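Local coordinates for autoinducer 2-binding protein LsrB (Clostridium saccharobutylicum DSM 13864, PDB 6DSP) that binds the quorum-sensing signal autoinducer-2 between its two lobes, as a receptor of the bacterial solute-binding protein 2 family, at residues A[84-89]-A[111-116]. Residues are numbered along the deposited sequence; the frame is centred on the assembly and turned at random.
Sequences LSSVDA and SDVDPS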
loop_
_atom_site.group_PDB
_atom_site.type_symbol
_atom_site.label_atom_id
_atom_site.label_comp_id
_atom_site.label_asym_id
_atom_site.label_seq_id
_atom_site.Cartn_x
_atom_site.Cartn_y
_atom_site.Cartn_z
ATOM N N LEU A 84 11.474 -4.214 -3.929
ATOM C CA LEU A 84 11.281 -2.787 -3.645
ATOM C C LEU A 84 9.812 -2.395 -3.665
ATOM O O LEU A 84 9.084 -2.777 -4.589
ATOM C CB LEU A 84 11.991 -1.950 -4.745
ATOM C CG LEU A 84 11.716 -0.450 -4.825
ATOM C CD1 LEU A 84 12.335 0.255 -3.639
ATOM C CD2 LEU A 84 12.224 0.117 -6.125
ATOM N N SER A 85 9.411 -1.564 -2.710
ATOM C CA SER A 85 8.157 -0.808 -2.804
ATOM C C SER A 85 8.524 0.647 -3.089
ATOM O O SER A 85 9.228 1.288 -2.291
ATOM C CB SER A 85 7.342 -0.895 -1.519
ATOM O OG SER A 85 6.195 -0.067 -1.683
ATOM N N SER A 86 8.103 1.131 -4.245
ATOM C CA SER A 86 8.578 2.404 -4.779
ATOM C C SER A 86 7.725 3.593 -4.340
ATOM O O SER A 86 6.487 3.537 -4.422
ATOM C CB SER A 86 8.568 2.278 -6.304
ATOM O OG SER A 86 8.767 3.500 -6.936
ATOM N N VAL A 87 8.393 4.680 -3.912
ATOM C CA VAL A 87 7.685 5.929 -3.624
ATOM C C VAL A 87 7.379 6.727 -4.888
ATOM O O VAL A 87 6.480 7.573 -4.866
ATOM C CB VAL A 87 8.421 6.806 -2.607
ATOM C CG1 VAL A 87 8.674 6.094 -1.312
ATOM C CG2 VAL A 87 9.687 7.313 -3.161
ATOM N N ASP A 88 8.126 6.505 -5.963
ATOM C CA ASP A 88 7.950 7.184 -7.241
ATOM C C ASP A 88 8.632 6.324 -8.285
ATOM O O ASP A 88 9.876 6.186 -8.283
ATOM C CB ASP A 88 8.578 8.576 -7.261
ATOM C CG ASP A 88 8.364 9.233 -8.595
ATOM O OD1 ASP A 88 7.213 9.546 -8.933
ATOM O OD2 ASP A 88 9.324 9.397 -9.340
ATOM N N ALA A 89 7.863 5.778 -9.207
ATOM C CA ALA A 89 8.446 4.822 -10.143
ATOM C C ALA A 89 9.491 5.481 -11.019
ATOM O O ALA A 89 10.573 4.929 -11.233
ATOM C CB ALA A 89 7.348 4.192 -10.998
ATOM N N SER A 111 4.012 -1.156 -4.019
ATOM C CA SER A 111 3.868 -0.105 -5.025
ATOM C C SER A 111 4.865 -0.340 -6.153
ATOM O O SER A 111 6.089 -0.351 -5.928
ATOM C CB SER A 111 4.063 1.287 -4.421
ATOM O OG SER A 111 3.747 2.220 -5.446
ATOM N N ASP A 112 4.338 -0.532 -7.353
ATOM C CA ASP A 112 5.097 -1.034 -8.486
ATOM C C ASP A 112 5.919 0.076 -9.152
ATOM O O ASP A 112 5.822 1.269 -8.809
ATOM C CB ASP A 112 4.114 -1.623 -9.510
ATOM C CG ASP A 112 4.703 -2.775 -10.326
ATOM O OD1 ASP A 112 5.924 -3.089 -10.252
ATOM O OD2 ASP A 112 3.909 -3.376 -11.068
ATOM N N VAL A 113 6.774 -0.360 -10.081
ATOM C CA VAL A 113 7.519 0.545 -10.954
ATOM C C VAL A 113 7.147 0.232 -12.405
ATOM O O VAL A 113 6.279 -0.614 -12.662
ATOM C CB VAL A 113 9.046 0.415 -10.733
ATOM C CG1 VAL A 113 9.374 0.712 -9.302
ATOM C CG2 VAL A 113 9.509 -0.999 -11.114
ATOM N N ASP A 114 7.829 0.847 -13.378
ATOM C CA ASP A 114 7.592 0.514 -14.773
ATOM C C ASP A 114 7.840 -0.983 -14.937
ATOM O O ASP A 114 8.918 -1.462 -14.554
ATOM C CB ASP A 114 8.575 1.314 -15.633
ATOM C CG ASP A 114 8.395 1.121 -17.129
ATOM O OD1 ASP A 114 7.908 0.074 -17.542
ATOM O OD2 ASP A 114 8.805 2.042 -17.870
ATOM N N PRO A 115 6.883 -1.759 -15.459
ATOM C CA PRO A 115 7.072 -3.221 -15.502
ATOM C C PRO A 115 8.232 -3.654 -16.389
ATOM O O PRO A 115 8.622 -4.832 -16.342
ATOM C CB PRO A 115 5.718 -3.733 -16.027
ATOM C CG PRO A 115 4.745 -2.640 -15.559
ATOM C CD PRO A 115 5.506 -1.378 -15.840
ATOM N N SER A 116 8.781 -2.761 -17.221
ATOM C CA SER A 116 9.941 -3.097 -18.040
ATOM C C SER A 116 11.236 -3.160 -17.229
ATOM O O SER A 116 12.254 -3.661 -17.749
ATOM C CB SER A 116 10.077 -2.091 -19.186
ATOM O OG SER A 116 10.489 -0.822 -18.673
HETATM O O HOH W 1 5.465 3.649 -7.233
HETATM O O HOH W 2 10.016 2.903 -13.151
#
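Ser-86 meets Ser-111 through a nearly straight backbone hydrogen bond, N to O 3.0 Å with 176° at the hydrogen. The N-H of the same Ser-111 also reaches Ser-85 OG, one residue before Ser-86, in a weak, bent bond (N to OG 3.4 Å). Apolar contacts follow. Val-113 CG1, set anti to its own carbonyl carbon (chi1 -58°), presses on Ser-86 CB at 3.5 Å, a tight carbon pair, and lies 4.3 Å from Leu-84 CD2. The methyl of Ala-89 rests on the backbone of Val-113, its CB 3.7 Å from CA. Two waters fill in the polar links: water 1 donates to Ser-86 O and Asp-112 O and accepts from Ser-111 OG, while water 2 donates to Ala-89 O and accepts from Asp-114 N. Within 111-116, Asp-114 OD1, met from above the carboxylate plane, takes the N-H of Ser-116 in an Asx turn.

Both segments lie at or just past the carboxyl ends of neighbouring parallel strands, 81-84 and 105-109, in one lobe of the periplasmic binding protein fold, where loops at these ends form the ligand cleft; the Ser-85 side chain lies about 5 Å from the bound autoinducer-2. Segment 84-89 runs on into helix 89-101, with Asp-88 as its N-cap, OD2 accepting from Gly-91 N.

Farther out, the stronger partner of Ser-85 OG is the carboxylate of Asp-110, a pocket residue, and Ser-111 OG bonds to the backbone N of Asp-167, another. The side chain of Asp-112 leaves its backbone away from segment 84-89; OD1 hydrogen-bonds Thr-108 OG1 and OD2 forms a salt bridge with Arg-118. Val-92 and Leu-96 of helix 89-101 pack against Val-113, and Asp-114 OD2 forms a salt bridge with Lys-93.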